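Local coordinates for protein class B carbapenemase GOB-18 (Elizabethkingia meningoseptica, PDB 5K0W) that probably hydrolyses beta-lactam antibiotics, carbapenems among them, as a class B3 metallo-beta-lactamase with two zinc ions in its metal site, at residues A53-L65 with I77-I91. Numbering follows the deposited sequence.
Sequences ASYLIVTDKGNIL and IKANIQKLGFNYKDI
Val58 of strand 55-59 packs on Phe86, which follows helix 73-83, and shows how a methyl can settle on an aromatic face. Val58 CG2 stands 3.6 Å from the Phe86 ring centroid, only 8° off the ring normal, a CH-pi contact. Leu84 O lies over the other face, nearer the ring's margin than its centre, while Leu56 CD2 comes obliquely to Phe86 CD2 at 3.9 Å. Leu56 has its CG anti to the backbone N (chi1 -178°), and its CD1 lies 4.2 Å from Ile81 CD1. Leu65 CD1 meets that same Ile81 methyl at 4.1 Å, and Leu65 CB lies against Ile91 CG2.

Polar contacts gather where the strands begin to pair. Asn63 N donates to Asp90 O (2.7 Å, 155° at the hydrogen), beside the parallel bridge of Asn63 with Ile91. One water bridges Asn87 N and Asp90 OD2 and is linked weakly to Asn63 ND2. A Schellman motif at Gly85 leads into Phe86.

In the beta-alpha-beta unit of strand 62-66, helix 73-83 and strand 91-95, the helix packs through Ile77 and Ile81 on Leu65, and through Ile81 on Leu56 of neighbouring strand 55-59; Phe86 beyond it covers Val58. Tyr45 of strand 44-46 meets Phe86 edge-to-face, and Phe110 of helix 107-114 touches Ile77 and Ile91.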
loop_
_atom_site.group_PDB
_atom_site.type_symbol
_atom_site.label_atom_id
_atom_site.label_comp_id
_atom_site.label_asym_id
_atom_site.label_seq_id
_atom_site.Cartn_x
_atom_site.Cartn_y
_atom_site.Cartn_z
ATOM N N ALA A 53 3.966 -2.973 -5.368
ATOM C CA ALA A 53 3.892 -3.946 -4.284
ATOM C C ALA A 53 2.471 -4.315 -3.895
ATOM O O ALA A 53 1.623 -3.440 -3.676
ATOM C CB ALA A 53 4.659 -3.444 -3.068
ATOM N N SER A 54 2.223 -5.627 -3.845
ATOM C CA SER A 54 0.967 -6.245 -3.432
ATOM C C SER A 54 1.358 -7.347 -2.463
ATOM O O SER A 54 2.182 -8.192 -2.798
ATOM C CB SER A 54 0.187 -6.796 -4.627
ATOM O OG SER A 54 -0.997 -7.455 -4.210
ATOM N N TYR A 55 0.820 -7.297 -1.246
ATOM C CA TYR A 55 1.163 -8.232 -0.175
ATOM C C TYR A 55 0.067 -9.233 0.135
ATOM O O TYR A 55 -1.107 -8.870 0.238
ATOM C CB TYR A 55 1.596 -7.461 1.090
ATOM C CG TYR A 55 2.785 -6.568 0.816
ATOM C CD1 TYR A 55 4.058 -7.101 0.647
ATOM C CD2 TYR A 55 2.623 -5.205 0.619
ATOM C CE1 TYR A 55 5.148 -6.293 0.330
ATOM C CE2 TYR A 55 3.709 -4.386 0.319
ATOM C CZ TYR A 55 4.969 -4.938 0.164
ATOM O OH TYR A 55 6.045 -4.165 -0.165
ATOM N N LEU A 56 0.457 -10.499 0.275
ATOM C CA LEU A 56 -0.449 -11.579 0.610
ATOM C C LEU A 56 -0.102 -12.194 1.968
ATOM O O LEU A 56 1.036 -12.616 2.196
ATOM C CB LEU A 56 -0.461 -12.629 -0.500
ATOM C CG LEU A 56 -1.405 -13.809 -0.315
ATOM C CD1 LEU A 56 -2.837 -13.450 -0.716
ATOM C CD2 LEU A 56 -0.912 -15.010 -1.107
ATOM N N ILE A 57 -1.084 -12.206 2.879
ATOM C CA ILE A 57 -0.951 -12.799 4.205
ATOM C C ILE A 57 -1.849 -14.026 4.223
ATOM O O ILE A 57 -3.070 -13.913 4.101
ATOM C CB ILE A 57 -1.213 -11.806 5.369
ATOM C CG1 ILE A 57 -0.213 -10.647 5.328
ATOM C CG2 ILE A 57 -1.152 -12.521 6.720
ATOM C CD1 ILE A 57 -0.633 -9.406 6.094
ATOM N N VAL A 58 -1.227 -15.195 4.324
ATOM C CA VAL A 58 -1.910 -16.482 4.309
ATOM C C VAL A 58 -2.231 -16.915 5.736
ATOM O O VAL A 58 -1.319 -17.022 6.557
ATOM C CB VAL A 58 -1.038 -17.526 3.567
ATOM C CG1 VAL A 58 -1.744 -18.872 3.474
ATOM C CG2 VAL A 58 -0.640 -17.024 2.182
ATOM N N THR A 59 -3.522 -17.141 6.050
ATOM C CA THR A 59 -3.920 -17.631 7.380
ATOM C C THR A 59 -4.669 -18.951 7.258
ATOM O O THR A 59 -5.082 -19.365 6.164
ATOM C CB THR A 59 -4.797 -16.650 8.175
ATOM O OG1 THR A 59 -6.158 -16.932 7.881
ATOM C CG2 THR A 59 -4.444 -15.159 7.968
ATOM N N ASP A 60 -4.902 -19.560 8.421
ATOM C CA ASP A 60 -5.626 -20.814 8.651
ATOM C C ASP A 60 -7.112 -20.713 8.259
ATOM O O ASP A 60 -7.706 -21.706 7.846
ATOM C CB ASP A 60 -5.457 -21.297 10.131
ATOM C CG ASP A 60 -5.509 -20.236 11.270
ATOM O OD1 ASP A 60 -4.805 -19.194 11.163
ATOM O OD2 ASP A 60 -6.174 -20.501 12.303
ATOM N N LYS A 61 -7.685 -19.500 8.412
ATOM C CA LYS A 61 -9.086 -19.138 8.160
ATOM C C LYS A 61 -9.290 -18.293 6.884
ATOM O O LYS A 61 -10.389 -17.754 6.697
ATOM C CB LYS A 61 -9.675 -18.381 9.374
ATOM C CG LYS A 61 -9.317 -18.935 10.748
ATOM C CD LYS A 61 -10.194 -20.089 11.202
ATOM C CE LYS A 61 -9.670 -20.644 12.508
ATOM N NZ LYS A 61 -10.137 -22.036 12.760
ATOM N N GLY A 62 -8.260 -18.200 6.028
ATOM C CA GLY A 62 -8.322 -17.431 4.790
ATOM C C GLY A 62 -7.148 -16.499 4.555
ATOM O O GLY A 62 -6.193 -16.493 5.326
ATOM N N ASN A 63 -7.216 -15.685 3.483
ATOM C CA ASN A 63 -6.143 -14.768 3.094
ATOM C C ASN A 63 -6.503 -13.294 3.124
ATOM O O ASN A 63 -7.670 -12.909 2.987
ATOM C CB ASN A 63 -5.617 -15.106 1.700
ATOM C CG ASN A 63 -5.160 -16.515 1.516
ATOM O OD1 ASN A 63 -4.692 -17.188 2.441
ATOM N ND2 ASN A 63 -5.274 -16.984 0.293
ATOM N N ILE A 64 -5.454 -12.465 3.260
ATOM C CA ILE A 64 -5.552 -11.014 3.262
ATOM C C ILE A 64 -4.674 -10.519 2.127
ATOM O O ILE A 64 -3.555 -11.009 1.943
ATOM C CB ILE A 64 -5.112 -10.411 4.633
ATOM C CG1 ILE A 64 -5.954 -10.985 5.800
ATOM C CG2 ILE A 64 -5.144 -8.869 4.603
ATOM C CD1 ILE A 64 -5.382 -10.809 7.248
ATOM N N LEU A 65 -5.191 -9.562 1.357
ATOM C CA LEU A 65 -4.414 -8.941 0.304
ATOM C C LEU A 65 -4.323 -7.427 0.549
ATOM O O LEU A 65 -5.356 -6.754 0.658
ATOM C CB LEU A 65 -4.978 -9.263 -1.081
ATOM C CG LEU A 65 -4.097 -8.842 -2.256
ATOM C CD1 LEU A 65 -3.002 -9.856 -2.502
ATOM C CD2 LEU A 65 -4.928 -8.633 -3.508
ATOM N N ILE A 77 -1.372 -10.495 -10.484
ATOM C CA ILE A 77 -1.508 -10.816 -9.055
ATOM C C ILE A 77 -2.167 -12.163 -8.885
ATOM O O ILE A 77 -1.681 -12.978 -8.105
ATOM C CB ILE A 77 -2.154 -9.671 -8.226
ATOM C CG1 ILE A 77 -1.245 -8.431 -8.266
ATOM C CG2 ILE A 77 -2.420 -10.093 -6.760
ATOM C CD1 ILE A 77 -1.910 -7.168 -8.132
ATOM N N LYS A 78 -3.215 -12.425 -9.673
ATOM C CA LYS A 78 -3.938 -13.697 -9.663
ATOM C C LYS A 78 -2.999 -14.849 -10.004
ATOM O O LYS A 78 -3.008 -15.854 -9.300
ATOM C CB LYS A 78 -5.125 -13.641 -10.624
ATOM C CG LYS A 78 -6.463 -13.735 -9.906
ATOM C CD LYS A 78 -7.597 -13.153 -10.711
ATOM C CE LYS A 78 -7.993 -13.934 -11.938
ATOM N NZ LYS A 78 -8.733 -13.084 -12.910
ATOM N N ALA A 79 -2.135 -14.655 -11.014
ATOM C CA ALA A 79 -1.151 -15.633 -11.485
ATOM C C ALA A 79 -0.059 -15.870 -10.440
ATOM O O ALA A 79 0.350 -17.023 -10.237
ATOM C CB ALA A 79 -0.531 -15.166 -12.793
ATOM N N ASN A 80 0.406 -14.780 -9.786
ATOM C CA ASN A 80 1.427 -14.804 -8.733
ATOM C C ASN A 80 0.911 -15.581 -7.515
ATOM O O ASN A 80 1.647 -16.413 -6.972
ATOM C CB ASN A 80 1.846 -13.379 -8.334
ATOM C CG ASN A 80 2.763 -12.665 -9.311
ATOM O OD1 ASN A 80 3.281 -13.241 -10.268
ATOM N ND2 ASN A 80 3.010 -11.379 -9.071
ATOM N N ILE A 81 -0.366 -15.345 -7.116
ATOM C CA ILE A 81 -1.001 -16.046 -5.995
ATOM C C ILE A 81 -1.007 -17.556 -6.263
ATOM O O ILE A 81 -0.566 -18.311 -5.396
ATOM C CB ILE A 81 -2.388 -15.461 -5.620
ATOM C CG1 ILE A 81 -2.224 -14.019 -5.048
ATOM C CG2 ILE A 81 -3.116 -16.384 -4.616
ATOM C CD1 ILE A 81 -3.500 -13.180 -4.866
ATOM N N GLN A 82 -1.424 -17.974 -7.495
ATOM C CA GLN A 82 -1.441 -19.365 -7.949
ATOM C C GLN A 82 -0.026 -19.988 -7.906
ATOM O O GLN A 82 0.138 -21.064 -7.341
ATOM C CB GLN A 82 -2.041 -19.458 -9.360
ATOM C CG GLN A 82 -2.598 -20.846 -9.703
ATOM C CD GLN A 82 -3.524 -20.842 -10.907
ATOM O OE1 GLN A 82 -3.138 -21.200 -12.026
ATOM N NE2 GLN A 82 -4.786 -20.498 -10.701
ATOM N N LYS A 83 0.995 -19.281 -8.449
ATOM C CA LYS A 83 2.403 -19.694 -8.485
ATOM C C LYS A 83 2.957 -20.116 -7.110
ATOM O O LYS A 83 3.739 -21.066 -7.031
ATOM C CB LYS A 83 3.259 -18.569 -9.092
ATOM C CG LYS A 83 4.633 -19.008 -9.557
ATOM C CD LYS A 83 5.280 -17.925 -10.388
ATOM C CE LYS A 83 6.640 -18.304 -10.938
ATOM N NZ LYS A 83 6.616 -19.501 -11.836
ATOM N N LEU A 84 2.546 -19.428 -6.038
ATOM C CA LEU A 84 3.003 -19.766 -4.690
ATOM C C LEU A 84 2.251 -20.969 -4.079
ATOM O O LEU A 84 2.615 -21.439 -2.995
ATOM C CB LEU A 84 2.894 -18.541 -3.760
ATOM C CG LEU A 84 3.772 -17.325 -4.051
ATOM C CD1 LEU A 84 3.266 -16.148 -3.293
ATOM C CD2 LEU A 84 5.227 -17.570 -3.665
ATOM N N GLY A 85 1.212 -21.432 -4.770
ATOM C CA GLY A 85 0.375 -22.539 -4.335
ATOM C C GLY A 85 -0.835 -22.105 -3.536
ATOM O O GLY A 85 -1.406 -22.921 -2.805
ATOM N N PHE A 86 -1.241 -20.820 -3.654
ATOM C CA PHE A 86 -2.409 -20.299 -2.926
ATOM C C PHE A 86 -3.583 -19.962 -3.835
ATOM O O PHE A 86 -3.403 -19.763 -5.040
ATOM C CB PHE A 86 -2.049 -19.111 -2.033
ATOM C CG PHE A 86 -0.882 -19.349 -1.108
ATOM C CD1 PHE A 86 -1.005 -20.190 -0.007
ATOM C CD2 PHE A 86 0.330 -18.702 -1.312
ATOM C CE1 PHE A 86 0.079 -20.414 0.843
ATOM C CE2 PHE A 86 1.403 -18.901 -0.444
ATOM C CZ PHE A 86 1.273 -19.764 0.622
ATOM N N ASN A 87 -4.794 -19.933 -3.252
ATOM C CA ASN A 87 -6.012 -19.632 -3.989
ATOM C C ASN A 87 -6.486 -18.203 -3.701
ATOM O O ASN A 87 -6.786 -17.875 -2.554
ATOM C CB ASN A 87 -7.106 -20.675 -3.670
ATOM C CG ASN A 87 -8.358 -20.642 -4.555
ATOM O OD1 ASN A 87 -8.460 -19.907 -5.551
ATOM N ND2 ASN A 87 -9.347 -21.466 -4.220
ATOM N N TYR A 88 -6.562 -17.354 -4.748
ATOM C CA TYR A 88 -7.051 -15.978 -4.629
ATOM C C TYR A 88 -8.536 -15.949 -4.191
ATOM O O TYR A 88 -8.976 -14.967 -3.607
ATOM C CB TYR A 88 -6.823 -15.199 -5.943
ATOM C CG TYR A 88 -7.905 -15.399 -6.983
ATOM C CD1 TYR A 88 -7.960 -16.560 -7.748
ATOM C CD2 TYR A 88 -8.863 -14.418 -7.217
ATOM C CE1 TYR A 88 -8.958 -16.750 -8.703
ATOM C CE2 TYR A 88 -9.867 -14.597 -8.165
ATOM C CZ TYR A 88 -9.909 -15.764 -8.909
ATOM O OH TYR A 88 -10.895 -15.929 -9.849
ATOM N N LYS A 89 -9.291 -17.036 -4.442
ATOM C CA LYS A 89 -10.712 -17.160 -4.060
ATOM C C LYS A 89 -10.883 -17.269 -2.529
ATOM O O LYS A 89 -12.004 -17.217 -2.021
ATOM C CB LYS A 89 -11.363 -18.364 -4.768
ATOM C CG LYS A 89 -11.301 -18.324 -6.298
ATOM C CD LYS A 89 -12.522 -17.690 -6.946
ATOM C CE LYS A 89 -12.750 -18.270 -8.325
ATOM N NZ LYS A 89 -13.808 -17.542 -9.072
ATOM N N ASP A 90 -9.752 -17.417 -1.812
ATOM C CA ASP A 90 -9.665 -17.518 -0.363
ATOM C C ASP A 90 -9.251 -16.200 0.278
ATOM O O ASP A 90 -9.027 -16.164 1.490
ATOM C CB ASP A 90 -8.731 -18.659 0.051
ATOM C CG ASP A 90 -9.213 -20.047 -0.330
ATOM O OD1 ASP A 90 -10.455 -20.260 -0.376
ATOM O OD2 ASP A 90 -8.354 -20.940 -0.514
ATOM N N ILE A 91 -9.155 -15.111 -0.521
ATOM C CA ILE A 91 -8.881 -13.779 0.013
ATOM C C ILE A 91 -10.171 -13.371 0.724
ATOM O O ILE A 91 -11.231 -13.284 0.101
ATOM C CB ILE A 91 -8.449 -12.742 -1.056
ATOM C CG1 ILE A 91 -7.114 -13.156 -1.740
ATOM C CG2 ILE A 91 -8.343 -11.335 -0.425
ATOM C CD1 ILE A 91 -6.853 -12.458 -3.102
HETATM O O HOH W 1 -5.308 -20.335 -0.341
#